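Myosin-I heavy chain (Dictyostelium discoideum, PDB 5EJQ) is an actin-based class VII motor with ATPase activity that works in early phagocytosis and adhesion, represented here by its first MyTH4-FERM tail domain. Local coordinates at residues P86-L91 with P186-L191; G180-V185 with L263-S268. The protein carries 3 engineered substitutions. One frame throughout, in Å; residues are numbered along the deposited sequence.

Helix 80-96 comes first along the chain and carries the first half of contact 1, 86-91. The chain then runs through further helices of the MyTH4 domain to the loop 180-185, and from there straight into 186-191. Contact 1 closes the long helical excursion between 86-91 and 186-191. Contact 2 closes a second, overlapping loop, from 180-185 through the first strands of the FERM part to helix 263-277. The two contacts cross, because 180-185 precedes 186-191 and 263-268 follows it. Contact 1 stays inside MyTH4; contact 2 joins MyTH4 to FERM. The salt bridge from Arg182 to Glu190 couples them, and both touch the bound glycine.

Contact 1. Residues P86-L91 with P186-L191; sequences PVKFIL and PSVTEL. With GLY (glycine), chain B.
Within the helical MyTH4 domain, helix 80-96 packs against the start of helix 188-195, and Lys88, Val87 and Leu91 carry its side of the contact. Lys88 buries the largest area. Its chain is extended beyond CG and brings its end to the carbonyl of Pro186. There Lys88 CE comes to 3.4 Å from Pro186 O. The same CE touches Leu191 CD1, and Lys88 NZ lies 4.1 Å from Val188 CG2. The charged end of Lys88 is held by a salt bridge to Glu271, a residue of helix 263-277. Glu271 also accepts from Val188 N, at the first turn of helix 188-195. MyTH4 and FERM thus meet at this helix start, where Ser187 is the N-cap. Ser187 OG takes a weak capping bond from Glu190 N, 3.5 Å long. Ser187 and Thr189 also line the pocket of a bound glycine, with Thr189 OG1 3.4 Å from the ligand N. An alanine in place of Lys88 is likely to leave the Glu271 carboxylate without this positive mate and open a gap beside Pro186 O. The rest of the contact is apolar. Val87 and Leu191 meet tip to tip, CG1 of Val87 lying 4.1 Å from Leu191 CD2. CG1 gets there by standing anti to the backbone N of Val87 (chi1 177°). Leu91 slides past Leu191 in the opposite direction. It also crosses the Pro186 ring at about a right angle, Leu91 CD1 to Pro186 CD being 4.0 Å. Phe130 of helix 118-132 touches both Val87 and Leu191.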
loop_
_atom_site.group_PDB
_atom_site.type_symbol
_atom_site.label_atom_id
_atom_site.label_comp_id
_atom_site.label_asym_id
_atom_site.label_seq_id
_atom_site.Cartn_x
_atom_site.Cartn_y
_atom_site.Cartn_z
ATOM N N PRO A 86 -1.801 21.733 14.004
ATOM C CA PRO A 86 -0.382 22.131 14.168
ATOM C C PRO A 86 0.607 21.009 13.827
ATOM O O PRO A 86 1.673 21.291 13.294
ATOM C CB PRO A 86 -0.289 22.523 15.646
ATOM C CG PRO A 86 -1.406 21.836 16.306
ATOM C CD PRO A 86 -2.515 21.794 15.297
ATOM N N VAL A 87 0.227 19.736 14.088
ATOM C CA VAL A 87 1.041 18.544 13.788
ATOM C C VAL A 87 1.266 18.432 12.267
ATOM O O VAL A 87 2.402 18.344 11.812
ATOM C CB VAL A 87 0.401 17.259 14.378
ATOM C CG1 VAL A 87 1.212 16.013 14.014
ATOM C CG2 VAL A 87 0.253 17.374 15.893
ATOM N N LYS A 88 0.180 18.460 11.497
ATOM C CA LYS A 88 0.235 18.364 10.031
ATOM C C LYS A 88 1.003 19.500 9.387
ATOM O O LYS A 88 1.690 19.244 8.406
ATOM C CB LYS A 88 -1.162 18.212 9.427
ATOM C CG LYS A 88 -1.755 16.849 9.731
ATOM C CD LYS A 88 -3.017 16.637 8.963
ATOM C CE LYS A 88 -3.347 15.176 8.901
ATOM N NZ LYS A 88 -4.396 14.924 7.896
ATOM N N PHE A 89 0.967 20.723 9.973
ATOM C CA PHE A 89 1.744 21.857 9.458
ATOM C C PHE A 89 3.227 21.508 9.584
ATOM O O PHE A 89 3.973 21.678 8.620
ATOM C CB PHE A 89 1.447 23.169 10.235
ATOM C CG PHE A 89 2.310 24.357 9.849
ATOM C CD1 PHE A 89 3.556 24.561 10.443
ATOM C CD2 PHE A 89 1.874 25.275 8.899
ATOM C CE1 PHE A 89 4.356 25.655 10.087
ATOM C CE2 PHE A 89 2.677 26.378 8.544
ATOM C CZ PHE A 89 3.911 26.555 9.135
ATOM N N ILE A 90 3.634 20.991 10.764
ATOM C CA ILE A 90 5.033 20.643 11.060
ATOM C C ILE A 90 5.518 19.522 10.145
ATOM O O ILE A 90 6.593 19.633 9.539
ATOM C CB ILE A 90 5.249 20.277 12.563
ATOM C CG1 ILE A 90 4.823 21.415 13.506
ATOM C CG2 ILE A 90 6.700 19.823 12.840
ATOM C CD1 ILE A 90 4.611 20.961 14.974
ATOM N N LEU A 91 4.742 18.424 10.099
ATOM C CA LEU A 91 5.089 17.240 9.326
ATOM C C LEU A 91 5.150 17.515 7.838
ATOM O O LEU A 91 6.056 17.006 7.192
ATOM C CB LEU A 91 4.145 16.056 9.656
ATOM C CG LEU A 91 4.134 15.600 11.112
ATOM C CD1 LEU A 91 3.122 14.483 11.308
ATOM C CD2 LEU A 91 5.519 15.141 11.539
ATOM N N PRO A 186 1.255 11.528 7.675
ATOM C CA PRO A 186 0.222 10.666 8.279
ATOM C C PRO A 186 -1.184 11.269 8.311
ATOM O O PRO A 186 -1.324 12.470 8.578
ATOM C CB PRO A 186 0.724 10.491 9.710
ATOM C CG PRO A 186 2.210 10.579 9.582
ATOM C CD PRO A 186 2.444 11.631 8.545
ATOM N N SER A 187 -2.221 10.425 8.109
ATOM C CA SER A 187 -3.633 10.839 8.226
ATOM C C SER A 187 -3.974 11.008 9.708
ATOM O O SER A 187 -3.210 10.553 10.574
ATOM C CB SER A 187 -4.559 9.780 7.621
ATOM O OG SER A 187 -4.305 8.477 8.134
ATOM N N VAL A 188 -5.125 11.633 10.006
ATOM C CA VAL A 188 -5.618 11.797 11.377
ATOM C C VAL A 188 -5.714 10.416 12.063
ATOM O O VAL A 188 -5.210 10.276 13.172
ATOM C CB VAL A 188 -6.962 12.582 11.429
ATOM C CG1 VAL A 188 -7.642 12.449 12.797
ATOM C CG2 VAL A 188 -6.749 14.053 11.081
ATOM N N THR A 189 -6.310 9.399 11.386
ATOM C CA THR A 189 -6.458 8.037 11.939
ATOM C C THR A 189 -5.109 7.439 12.336
ATOM O O THR A 189 -4.988 6.872 13.420
ATOM C CB THR A 189 -7.242 7.103 10.990
ATOM O OG1 THR A 189 -8.374 7.794 10.479
ATOM C CG2 THR A 189 -7.710 5.803 11.686
ATOM N N GLU A 190 -4.098 7.591 11.475
ATOM C CA GLU A 190 -2.762 7.096 11.752
ATOM C C GLU A 190 -2.186 7.861 12.970
ATOM O O GLU A 190 -1.650 7.225 13.869
ATOM C CB GLU A 190 -1.854 7.231 10.515
ATOM C CG GLU A 190 -0.458 6.640 10.726
ATOM C CD GLU A 190 0.575 6.948 9.652
ATOM O OE1 GLU A 190 0.183 7.291 8.517
ATOM O OE2 GLU A 190 1.784 6.862 9.947
ATOM N N LEU A 191 -2.328 9.210 13.000
ATOM C CA LEU A 191 -1.835 10.058 14.100
ATOM C C LEU A 191 -2.435 9.664 15.433
ATOM O O LEU A 191 -1.702 9.618 16.423
ATOM C CB LEU A 191 -2.070 11.560 13.823
ATOM C CG LEU A 191 -1.197 12.182 12.727
ATOM C CD1 LEU A 191 -1.669 13.574 12.380
ATOM C CD2 LEU A 191 0.283 12.164 13.093
HETATM N N GLY B . -7.461 5.882 7.815
HETATM C CA GLY B . -7.069 7.094 7.104
HETATM C C GLY B . -8.083 7.486 6.036
HETATM O O GLY B . -8.877 8.421 6.280
HETATM O OXT GLY B . -8.076 6.864 4.955
#

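Contact 2. Residues G180-V185 with L263-S268. With GLY (glycine), chain B.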
loop_
_atom_site.group_PDB
_atom_site.type_symbol
_atom_site.label_atom_id
_atom_site.label_comp_id
_atom_site.label_asym_id
_atom_site.label_seq_id
_atom_site.Cartn_x
_atom_site.Cartn_y
_atom_site.Cartn_z
ATOM N N GLY A 180 12.757 2.175 4.159
ATOM C CA GLY A 180 12.888 3.348 3.299
ATOM C C GLY A 180 11.887 4.442 3.589
ATOM O O GLY A 180 10.993 4.282 4.426
ATOM N N ALA A 181 12.037 5.556 2.887
ATOM C CA ALA A 181 11.216 6.753 3.035
ATOM C C ALA A 181 9.739 6.579 2.677
ATOM O O ALA A 181 9.364 5.701 1.887
ATOM C CB ALA A 181 11.815 7.899 2.228
ATOM N N ARG A 182 8.908 7.443 3.265
ATOM C CA ARG A 182 7.479 7.507 2.994
ATOM C C ARG A 182 7.242 8.763 2.156
ATOM O O ARG A 182 8.117 9.612 2.079
ATOM C CB ARG A 182 6.648 7.443 4.287
ATOM C CG ARG A 182 6.688 8.676 5.172
ATOM C CD ARG A 182 5.787 8.516 6.386
ATOM N NE ARG A 182 4.389 8.288 6.018
ATOM C CZ ARG A 182 3.437 7.908 6.861
ATOM N NH1 ARG A 182 3.713 7.729 8.149
ATOM N NH2 ARG A 182 2.198 7.715 6.428
ATOM N N LYS A 183 6.088 8.870 1.514
ATOM C CA LYS A 183 5.775 9.939 0.579
ATOM C C LYS A 183 4.705 10.880 1.066
ATOM O O LYS A 183 4.499 11.928 0.456
ATOM C CB LYS A 183 5.285 9.298 -0.746
ATOM C CG LYS A 183 6.281 8.353 -1.424
ATOM C CD LYS A 183 5.692 7.867 -2.750
ATOM C CE LYS A 183 6.502 6.798 -3.432
ATOM N NZ LYS A 183 5.675 6.047 -4.418
ATOM N N GLN A 184 3.947 10.466 2.078
ATOM C CA GLN A 184 2.815 11.234 2.562
ATOM C C GLN A 184 2.909 11.523 4.047
ATOM O O GLN A 184 3.507 10.751 4.796
ATOM C CB GLN A 184 1.488 10.483 2.290
ATOM C CG GLN A 184 1.253 10.050 0.837
ATOM C CD GLN A 184 0.919 11.197 -0.084
ATOM O OE1 GLN A 184 0.348 12.206 0.317
ATOM N NE2 GLN A 184 1.266 11.062 -1.343
ATOM N N VAL A 185 2.265 12.625 4.468
ATOM C CA VAL A 185 2.136 13.018 5.861
ATOM C C VAL A 185 1.047 12.087 6.462
ATOM O O VAL A 185 0.002 11.896 5.834
ATOM C CB VAL A 185 1.765 14.528 5.975
ATOM C CG1 VAL A 185 1.216 14.890 7.362
ATOM C CG2 VAL A 185 2.966 15.405 5.624
ATOM N N LEU A 263 1.555 1.236 3.160
ATOM C CA LEU A 263 0.101 1.181 3.225
ATOM C C LEU A 263 -0.495 2.409 3.903
ATOM O O LEU A 263 -1.587 2.830 3.523
ATOM C CB LEU A 263 -0.376 -0.094 3.933
ATOM C CG LEU A 263 -0.131 -1.437 3.244
ATOM C CD1 LEU A 263 -0.963 -2.518 3.929
ATOM C CD2 LEU A 263 -0.475 -1.389 1.730
ATOM N N CYS A 264 0.214 2.991 4.883
ATOM C CA CYS A 264 -0.238 4.227 5.537
ATOM C C CYS A 264 -0.218 5.436 4.598
ATOM O O CYS A 264 -1.012 6.344 4.794
ATOM C CB CYS A 264 0.521 4.494 6.830
ATOM S SG CYS A 264 -0.044 3.476 8.215
ATOM N N ASP A 265 0.639 5.422 3.564
ATOM C CA ASP A 265 0.687 6.468 2.535
ATOM C C ASP A 265 -0.581 6.418 1.677
ATOM O O ASP A 265 -1.124 7.472 1.357
ATOM C CB ASP A 265 1.972 6.379 1.679
ATOM C CG ASP A 265 3.198 7.006 2.348
ATOM O OD1 ASP A 265 3.022 7.779 3.320
ATOM O OD2 ASP A 265 4.330 6.753 1.877
ATOM N N VAL A 266 -1.086 5.191 1.356
ATOM C CA VAL A 266 -2.361 5.002 0.641
ATOM C C VAL A 266 -3.488 5.590 1.546
ATOM O O VAL A 266 -4.346 6.312 1.048
ATOM C CB VAL A 266 -2.623 3.506 0.279
ATOM C CG1 VAL A 266 -4.038 3.292 -0.279
ATOM C CG2 VAL A 266 -1.576 2.974 -0.693
ATOM N N LEU A 267 -3.443 5.344 2.871
ATOM C CA LEU A 267 -4.464 5.909 3.779
ATOM C C LEU A 267 -4.500 7.449 3.768
ATOM O O LEU A 267 -5.593 8.015 3.815
ATOM C CB LEU A 267 -4.332 5.387 5.225
ATOM C CG LEU A 267 -4.495 3.873 5.468
ATOM C CD1 LEU A 267 -4.381 3.564 6.961
ATOM C CD2 LEU A 267 -5.828 3.360 4.949
ATOM N N SER A 268 -3.326 8.126 3.733
ATOM C CA SER A 268 -3.312 9.601 3.688
ATOM C C SER A 268 -3.941 10.079 2.359
ATOM O O SER A 268 -4.722 11.022 2.366
ATOM C CB SER A 268 -1.893 10.150 3.800
ATOM O OG SER A 268 -1.218 9.639 4.933
HETATM N N GLY B . -7.461 5.882 7.815
HETATM C CA GLY B . -7.069 7.094 7.104
HETATM C C GLY B . -8.083 7.486 6.036
HETATM O O GLY B . -8.877 8.421 6.280
HETATM O OXT GLY B . -8.076 6.864 4.955
#
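Charge comes first: Arg182 and Asp265 form a buried salt bridge. Arg182 approaches side-on, and two of its nitrogens grip one oxygen. NE of Arg182 is 3.1 Å from Asp265 OD1, and Arg182 NH2 is 3.2 Å from the same atom. The oxygen sits at the edge of the guanidinium, near its plane. The two flat groups are nevertheless turned 49° apart, and both nitrogens reach OD1 from one face of the carboxylate. The Arg182 chain bends at chi3 (-59°), which brings the NE and NH2 edge of the guanidinium to Asp265 OD1. Its NH1 points elsewhere, to Glu190 and to the carbonyl of Ser133. The guanidinium thus has carboxylates at two of its sides; its charge probably helps keep the buried Asp265 ionised.

Backbone bonds add to the hold on Asp265. Lys183 N gives a nearly straight bond to Asp265 OD2, 2.8 Å at 171°, from above the carboxylate plane. Gln184 N adds a weak bond to Asp265 OD1. Both carboxylate oxygens are thus used, and the carboxylate is fixed in its rotation. Further on, Ser268 OG donates to Val185 O over 2.7 Å, reaching it from above the carbonyl plane.

Packing fills in around these bonds. Gln184 CB lies 3.7 Å from Ser268 CB, and Gln184 CG rests against the backbone O of Asp265. Cys264 CB touches Arg182 NH2, at 3.7 Å. Val185 turns away from the helix and touches Leu91, Thr92 and Leu95 of helix 80-96.

The arrangement belongs to the MyTH4-FERM interface: a loop of the MyTH4 domain lies along helix 263-277 of the ubiquitin-like first FERM lobe, whose Leu267 also borders the bound glycine.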